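Esterase/lipase (Lactobacillus rhamnosus, PDB 4PO3) probably hydrolyses carboxylic esters as a serine esterase of the alpha/beta-hydrolase fold. Local coordinates at residues Gly76-Asp81 with Ala204-Lys209; Asp243-Gln248 with Leu276-Asn281. The protein carries 1 engineered substitution. All coordinates share one frame; numbering follows the deposited sequence. Where two conformers were deposited one is given.

Contact 1: Gly76-Asp81 with Ala204-Lys209. With HY4 ((2R)-2,3-dibutoxypropyl hydrogen (S)-propylphosphonate), chain B.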
loop_
_atom_site.group_PDB
_atom_site.type_symbol
_atom_site.label_atom_id
_atom_site.label_comp_id
_atom_site.label_asym_id
_atom_site.label_seq_id
_atom_site.Cartn_x
_atom_site.Cartn_y
_atom_site.Cartn_z
ATOM N N GLY A 76 3.602 -8.979 -5.099
ATOM C CA GLY A 76 4.523 -9.002 -6.257
ATOM C C GLY A 76 3.971 -8.518 -7.564
ATOM O O GLY A 76 4.502 -8.861 -8.636
ATOM N N TRP A 77 2.924 -7.676 -7.499
ATOM C CA TRP A 77 2.293 -7.070 -8.662
ATOM C C TRP A 77 1.554 -8.096 -9.508
ATOM O O TRP A 77 0.715 -7.706 -10.319
ATOM C CB TRP A 77 3.304 -6.271 -9.526
ATOM C CG TRP A 77 4.071 -5.193 -8.795
ATOM C CD1 TRP A 77 3.675 -3.913 -8.554
ATOM C CD2 TRP A 77 5.414 -5.292 -8.332
ATOM N NE1 TRP A 77 4.656 -3.259 -7.837
ATOM C CE2 TRP A 77 5.745 -4.070 -7.725
ATOM C CE3 TRP A 77 6.357 -6.331 -8.313
ATOM C CZ2 TRP A 77 7.015 -3.828 -7.149
ATOM C CZ3 TRP A 77 7.586 -6.111 -7.715
ATOM C CH2 TRP A 77 7.907 -4.866 -7.133
ATOM N N PHE A 78 1.793 -9.413 -9.246
ATOM C CA PHE A 78 1.128 -10.549 -9.974
ATOM C C PHE A 78 -0.012 -11.235 -9.207
ATOM O O PHE A 78 -0.759 -12.049 -9.766
ATOM C CB PHE A 78 2.161 -11.685 -10.289
ATOM C CG PHE A 78 3.080 -11.393 -11.462
ATOM C CD1 PHE A 78 4.256 -10.682 -11.303
ATOM C CD2 PHE A 78 2.794 -11.935 -12.698
ATOM C CE1 PHE A 78 5.111 -10.456 -12.402
ATOM C CE2 PHE A 78 3.596 -11.684 -13.809
ATOM C CZ PHE A 78 4.757 -10.966 -13.655
ATOM N N TYR A 79 -0.188 -10.859 -7.954
ATOM C CA TYR A 79 -1.059 -11.593 -7.067
ATOM C C TYR A 79 -1.837 -10.697 -6.081
ATOM O O TYR A 79 -1.350 -9.641 -5.614
ATOM C CB TYR A 79 -0.219 -12.649 -6.323
ATOM C CG TYR A 79 -0.887 -13.261 -5.110
ATOM C CD1 TYR A 79 -0.537 -12.850 -3.843
ATOM C CD2 TYR A 79 -1.872 -14.235 -5.233
ATOM C CE1 TYR A 79 -1.180 -13.360 -2.705
ATOM C CE2 TYR A 79 -2.534 -14.741 -4.110
ATOM C CZ TYR A 79 -2.198 -14.306 -2.871
ATOM O OH TYR A 79 -2.830 -14.849 -1.764
ATOM N N GLY A 80 -3.020 -11.169 -5.708
ATOM C CA GLY A 80 -3.794 -10.508 -4.637
ATOM C C GLY A 80 -5.044 -9.878 -5.169
ATOM O O GLY A 80 -5.290 -9.791 -6.377
ATOM N N ASP A 81 -5.908 -9.506 -4.243
ATOM C CA ASP A 81 -7.124 -8.795 -4.556
ATOM C C ASP A 81 -7.592 -7.977 -3.327
ATOM O O ASP A 81 -6.855 -7.880 -2.317
ATOM C CB ASP A 81 -8.158 -9.788 -5.028
ATOM C CG ASP A 81 -8.491 -10.840 -3.966
ATOM O OD1 ASP A 81 -8.468 -10.542 -2.729
ATOM O OD2 ASP A 81 -8.733 -11.996 -4.393
ATOM N N ALA A 204 14.342 -9.938 -13.773
ATOM C CA ALA A 204 14.309 -9.201 -15.050
ATOM C C ALA A 204 12.938 -9.320 -15.703
ATOM O O ALA A 204 12.421 -8.347 -16.295
ATOM C CB ALA A 204 15.417 -9.688 -15.997
ATOM N N PHE A 205 12.357 -10.518 -15.615
ATOM C CA PHE A 205 11.009 -10.755 -16.082
ATOM C C PHE A 205 9.991 -9.860 -15.360
ATOM O O PHE A 205 9.100 -9.310 -16.000
ATOM C CB PHE A 205 10.643 -12.211 -15.918
ATOM C CG PHE A 205 9.266 -12.540 -16.351
ATOM C CD1 PHE A 205 8.983 -12.797 -17.673
ATOM C CD2 PHE A 205 8.246 -12.624 -15.419
ATOM C CE1 PHE A 205 7.712 -13.141 -18.090
ATOM C CE2 PHE A 205 6.990 -12.964 -15.822
ATOM C CZ PHE A 205 6.709 -13.234 -17.143
ATOM N N TYR A 206 10.129 -9.695 -14.053
ATOM C CA TYR A 206 9.190 -8.818 -13.343
ATOM C C TYR A 206 9.281 -7.348 -13.871
ATOM O O TYR A 206 8.273 -6.687 -14.012
ATOM C CB TYR A 206 9.486 -8.813 -11.850
ATOM C CG TYR A 206 8.815 -9.931 -11.064
ATOM C CD1 TYR A 206 7.819 -9.639 -10.126
ATOM C CD2 TYR A 206 9.178 -11.250 -11.232
ATOM C CE1 TYR A 206 7.200 -10.636 -9.377
ATOM C CE2 TYR A 206 8.539 -12.279 -10.489
ATOM C CZ TYR A 206 7.571 -11.956 -9.543
ATOM O OH TYR A 206 6.916 -12.951 -8.782
ATOM N N LEU A 207 10.498 -6.862 -14.092
ATOM C CA LEU A 207 10.756 -5.458 -14.412
ATOM C C LEU A 207 10.231 -5.170 -15.778
ATOM O O LEU A 207 9.729 -4.062 -16.026
ATOM C CB LEU A 207 12.255 -5.113 -14.327
ATOM C CG LEU A 207 12.911 -5.201 -12.945
ATOM C CD1 LEU A 207 14.454 -5.129 -12.988
ATOM C CD2 LEU A 207 12.315 -4.114 -12.055
ATOM N N ASP A 208 10.354 -6.188 -16.642
ATOM C CA ASP A 208 9.853 -6.172 -17.997
ATOM C C ASP A 208 8.333 -6.094 -18.004
ATOM O O ASP A 208 7.727 -5.372 -18.810
ATOM C CB ASP A 208 10.290 -7.484 -18.679
ATOM C CG ASP A 208 10.176 -7.437 -20.181
ATOM O OD1 ASP A 208 9.181 -6.901 -20.696
ATOM O OD2 ASP A 208 11.089 -7.984 -20.855
ATOM N N LYS A 209 7.711 -6.851 -17.086
ATOM C CA LYS A 209 6.268 -6.862 -17.011
ATOM C C LYS A 209 5.737 -5.559 -16.384
ATOM O O LYS A 209 4.701 -5.009 -16.797
ATOM C CB LYS A 209 5.744 -8.134 -16.303
ATOM C CG LYS A 209 5.870 -9.422 -17.074
ATOM C CD LYS A 209 5.338 -9.288 -18.496
ATOM C CE LYS A 209 5.652 -10.550 -19.258
ATOM N NZ LYS A 209 5.361 -10.395 -20.699
HETATM O O11 HY4 B . 4.683 -8.001 -2.664
HETATM P P13 HY4 B . 5.867 -8.480 -1.859
HETATM C C3 HY4 B . 5.560 -9.951 -0.830
HETATM C C2 HY4 B . 4.507 -10.872 -1.412
HETATM C C1 HY4 B . 4.635 -12.299 -0.840
HETATM O O5 HY4 B . 7.285 -8.706 -2.671
HETATM C C6 HY4 B . 7.663 -8.490 -4.030
HETATM C C7 HY4 B . 8.558 -9.668 -4.470
HETATM O O50 HY4 B . 9.106 -9.297 -5.738
HETATM C C33 HY4 B . 9.486 -10.308 -6.713
HETATM C C30 HY4 B . 10.543 -11.333 -6.260
HETATM C C31 HY4 B . 11.034 -12.278 -7.368
HETATM C C32 HY4 B . 12.417 -11.949 -7.902
HETATM C C8 HY4 B . 7.834 -11.048 -4.423
HETATM O O9 HY4 B . 8.189 -11.925 -3.305
HETATM C C26 HY4 B . 8.848 -13.219 -3.496
HETATM C C27 HY4 B . 8.068 -14.283 -4.308
HETATM C C28 HY4 B . 7.534 -15.460 -3.480
HETATM C C29 HY4 B . 6.801 -15.031 -2.222
#
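Phe78 turns the CD1-CE1 edge of its ring onto one face of Tyr206. The pair is T-shaped, with the planes at 65° and the ring centroids 4.8 Å apart. The overlap lies toward the rim of Tyr206, where Phe78 CD1 is 3.5 Å from Tyr206 CE1. The opposite face of Tyr206 is covered by the bound phosphonate HY4. C33 of one of its butoxy chains is 3.5 Å from Tyr206 CE1. Tyr206 is therefore a wall between Phe78 and the ligand.

The edge of Tyr206 is used as well. Gly76 O lies near the ring plane, 3.3 Å from Tyr206 CE1, and Trp77 CE3 meets Tyr206 CD1 at 4.0 Å. The Tyr206 hydroxyl is hydrogen-bonded to Trp15 on helix 4-28, which holds the far end of the ring.

The tip of Phe78 reaches on to helix 200-211, with CZ 3.7 Å from Phe205 CE2. It also touches the aliphatic part of Lys209. That chain bends at chi2 (-49°), and its amine leads away to a salt bridge with Glu4.

Gly76 N donates to HY4 O11 at 2.8 Å (N-H...O 156°). Gly75 N and Ala147 N also hydrogen-bond the ligand. Backbone donors from a glycine-rich HGGGW loop and from the residue after the probable nucleophile, within the elbow, are typical of the oxyanion hole of alpha/beta-hydrolases.

Contact 2: Asp243-Gln248 with Leu276-Asn281. With HY4 ((2R)-2,3-dibutoxypropyl hydrogen (S)-propylphosphonate), chain B.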
loop_
_atom_site.group_PDB
_atom_site.type_symbol
_atom_site.label_atom_id
_atom_site.label_comp_id
_atom_site.label_asym_id
_atom_site.label_seq_id
_atom_site.Cartn_x
_atom_site.Cartn_y
_atom_site.Cartn_z
ATOM N N ASP A 243 12.999 -9.313 7.706
ATOM C CA ASP A 243 12.276 -9.165 6.451
ATOM C C ASP A 243 13.209 -9.715 5.356
ATOM O O ASP A 243 14.357 -9.277 5.236
ATOM C CB ASP A 243 12.013 -7.674 6.221
ATOM C CG ASP A 243 11.408 -7.373 4.873
ATOM O OD1 ASP A 243 10.719 -8.286 4.315
ATOM O OD2 ASP A 243 11.559 -6.203 4.411
ATOM N N SER A 244 12.696 -10.604 4.530
ATOM C CA SER A 244 13.447 -11.105 3.379
ATOM C C SER A 244 13.909 -9.977 2.467
ATOM O O SER A 244 14.890 -10.126 1.805
ATOM C CB SER A 244 12.627 -12.138 2.600
ATOM O OG SER A 244 11.298 -11.686 2.374
ATOM N N PHE A 245 13.204 -8.842 2.489
ATOM C CA PHE A 245 13.516 -7.660 1.667
ATOM C C PHE A 245 14.055 -6.514 2.491
ATOM O O PHE A 245 13.884 -5.352 2.154
ATOM C CB PHE A 245 12.232 -7.201 0.887
ATOM C CG PHE A 245 11.813 -8.163 -0.197
ATOM C CD1 PHE A 245 10.728 -9.011 -0.018
ATOM C CD2 PHE A 245 12.550 -8.255 -1.378
ATOM C CE1 PHE A 245 10.363 -9.919 -1.013
ATOM C CE2 PHE A 245 12.190 -9.147 -2.388
ATOM C CZ PHE A 245 11.100 -9.990 -2.203
ATOM N N TYR A 246 14.715 -6.810 3.600
ATOM C CA TYR A 246 15.233 -5.737 4.466
ATOM C C TYR A 246 16.248 -4.851 3.689
ATOM O O TYR A 246 16.452 -3.684 3.986
ATOM C CB TYR A 246 15.929 -6.362 5.683
ATOM C CG TYR A 246 16.587 -5.370 6.603
ATOM C CD1 TYR A 246 15.842 -4.365 7.185
ATOM C CD2 TYR A 246 17.958 -5.463 6.927
ATOM C CE1 TYR A 246 16.411 -3.463 8.036
ATOM C CE2 TYR A 246 18.534 -4.551 7.766
ATOM C CZ TYR A 246 17.730 -3.563 8.312
ATOM O OH TYR A 246 18.208 -2.635 9.153
ATOM N N LEU A 247 16.916 -5.438 2.698
ATOM C CA LEU A 247 17.826 -4.649 1.884
ATOM C C LEU A 247 17.147 -3.458 1.212
ATOM O O LEU A 247 17.680 -2.367 1.140
ATOM C CB LEU A 247 18.476 -5.539 0.850
ATOM C CG LEU A 247 19.616 -6.387 1.454
ATOM C CD1 LEU A 247 20.477 -6.911 0.306
ATOM C CD2 LEU A 247 20.499 -5.617 2.468
ATOM N N GLN A 248 15.955 -3.689 0.719
ATOM C CA GLN A 248 15.176 -2.640 0.075
ATOM C C GLN A 248 14.862 -1.504 1.044
ATOM O O GLN A 248 14.834 -0.346 0.643
ATOM C CB GLN A 248 13.891 -3.277 -0.468
ATOM C CG GLN A 248 14.079 -4.094 -1.744
ATOM C CD GLN A 248 14.172 -3.194 -2.996
ATOM O OE1 GLN A 248 13.466 -2.156 -3.146
ATOM N NE2 GLN A 248 15.008 -3.613 -3.914
ATOM N N LEU A 276 9.263 -12.456 13.016
ATOM C CA LEU A 276 8.914 -11.093 12.543
ATOM C C LEU A 276 9.368 -10.987 11.085
ATOM O O LEU A 276 10.311 -10.262 10.716
ATOM C CB LEU A 276 9.578 -10.053 13.399
ATOM C CG LEU A 276 9.044 -10.182 14.841
ATOM C CD1 LEU A 276 9.669 -9.023 15.564
ATOM C CD2 LEU A 276 7.496 -10.084 14.979
ATOM N N LYS A 277 8.747 -11.808 10.291
ATOM C CA LYS A 277 9.134 -11.956 8.915
ATOM C C LYS A 277 8.424 -10.956 8.045
ATOM O O LYS A 277 7.806 -9.934 8.541
ATOM C CB LYS A 277 8.751 -13.371 8.458
ATOM C CG LYS A 277 7.213 -13.511 8.384
ATOM C CD LYS A 277 6.688 -14.928 8.088
ATOM C CE LYS A 277 6.895 -15.345 6.637
ATOM N N HIS A 278 8.573 -11.195 6.737
ATOM C CA HIS A 278 7.952 -10.399 5.749
ATOM C C HIS A 278 6.461 -10.156 6.061
ATOM O O HIS A 278 5.653 -10.977 6.182
ATOM C CB HIS A 278 8.166 -11.025 4.335
ATOM C CG HIS A 278 8.026 -10.041 3.233
ATOM N ND1 HIS A 278 8.692 -8.833 3.233
ATOM C CD2 HIS A 278 7.302 -10.072 2.090
ATOM C CE1 HIS A 278 8.369 -8.154 2.151
ATOM N NE2 HIS A 278 7.518 -8.877 1.447
ATOM N N VAL A 279 6.176 -8.904 6.128
ATOM C CA VAL A 279 4.871 -8.295 6.363
ATOM C C VAL A 279 4.074 -8.938 7.485
ATOM O O VAL A 279 2.873 -8.980 7.394
ATOM C CB VAL A 279 4.036 -8.060 5.071
ATOM C CG1 VAL A 279 4.846 -7.257 4.060
ATOM C CG2 VAL A 279 3.519 -9.320 4.432
ATOM N N PHE A 280 4.747 -9.353 8.563
ATOM C CA PHE A 280 4.063 -10.042 9.683
ATOM C C PHE A 280 2.889 -9.221 10.266
ATOM O O PHE A 280 1.865 -9.779 10.696
ATOM C CB PHE A 280 5.071 -10.407 10.815
ATOM C CG PHE A 280 5.483 -9.214 11.661
ATOM C CD1 PHE A 280 4.753 -8.854 12.749
ATOM C CD2 PHE A 280 6.594 -8.428 11.334
ATOM C CE1 PHE A 280 5.077 -7.722 13.473
ATOM C CE2 PHE A 280 6.929 -7.311 12.068
ATOM C CZ PHE A 280 6.162 -6.974 13.171
ATOM N N ASN A 281 3.033 -7.890 10.314
ATOM C CA ASN A 281 1.996 -7.041 10.970
ATOM C C ASN A 281 0.700 -6.899 10.151
ATOM O O ASN A 281 -0.298 -6.453 10.690
ATOM C CB ASN A 281 2.544 -5.653 11.392
ATOM C CG ASN A 281 3.055 -4.883 10.185
ATOM O OD1 ASN A 281 3.958 -5.340 9.492
ATOM N ND2 ASN A 281 2.367 -3.825 9.844
HETATM O O11 HY4 B . 4.683 -8.001 -2.664
HETATM P P13 HY4 B . 5.867 -8.480 -1.859
HETATM C C3 HY4 B . 5.560 -9.951 -0.830
HETATM C C2 HY4 B . 4.507 -10.872 -1.412
HETATM C C1 HY4 B . 4.635 -12.299 -0.840
HETATM O O5 HY4 B . 7.285 -8.706 -2.671
HETATM C C6 HY4 B . 7.663 -8.490 -4.030
HETATM C C7 HY4 B . 8.558 -9.668 -4.470
HETATM O O50 HY4 B . 9.106 -9.297 -5.738
HETATM C C33 HY4 B . 9.486 -10.308 -6.713
HETATM C C30 HY4 B . 10.543 -11.333 -6.260
HETATM C C31 HY4 B . 11.034 -12.278 -7.368
HETATM C C32 HY4 B . 12.417 -11.949 -7.902
HETATM C C8 HY4 B . 7.834 -11.048 -4.423
HETATM O O9 HY4 B . 8.189 -11.925 -3.305
HETATM C C26 HY4 B . 8.848 -13.219 -3.496
HETATM C C27 HY4 B . 8.068 -14.283 -4.308
HETATM C C28 HY4 B . 7.534 -15.460 -3.480
HETATM C C29 HY4 B . 6.801 -15.031 -2.222
#
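The His-Asp half of a probable Ser-His-Asp catalytic triad is formed here by His278 and Asp243. His278 ND1 donates to Asp243 OD1, with an N-H...O angle of 146°. The modelled N...O distance is very short, and its exact value is doubtful. The carboxylate and the imidazole are only 7° from coplanar. Asp243 has CG anti to its backbone nitrogen (chi1 173°), as has His278, and the carboxylate meets the imidazole at the ring's edge.

Asp243 OD1 accepts a second bond, from Phe245 N at 3.1 Å. This closes an Asx turn, and the donor stands above the carboxylate plane. The two bonds thus come to one oxygen from different directions and probably limit rotation of the carboxylate.

The imidazole is also held between side chains. Val279 CG1 sits over the centre of one face, 4.0 Å above the plane. Over the opposite face, toward the rim, Phe245 CD1 is 3.3 Å from His278 CE1. Ser244 OG lies 3.8 Å from His278 CB. Phe245 reaches the ligand too, with CZ 3.4 Å from HY4 C7. With Phe245 replaced, an alanine here would probably leave that imidazole face without the contact from the phenyl ring and open a gap beside the ligand's glycerol-like carbons.

His278 NE2 is 3.2 Å from HY4 C3, on the propyl chain, and is hydrogen-bonded to Ser146 OG. Asp243 thus orients the histidine, and the histidine faces Ser146, the probable nucleophile. That order is consistent with a charge relay in which the histidine moves protons for the serine.

How the contacts relate
From the N terminus, the chain runs through strand 66-72 into the loop holding 76-81. Contact 1 joins this loop to helix 200-211 and closes a span of 122 residues, which includes the probable nucleophile elbow after strand 140-145. The chain then passes through strand 235-240 to 243-248. Contact 2 ties this turn to 276-281, the segment leading into helix 280-283. It closes a much shorter loop of 27 residues, holding most of helix 246-258 and strand 263-268. The two loops lie in series and neither nest nor cross. The contacts do not touch, with nearest atoms about 7 Å apart, but both reach HY4. The ligand lies between a loop-and-helix wall and the probable His-Asp pair.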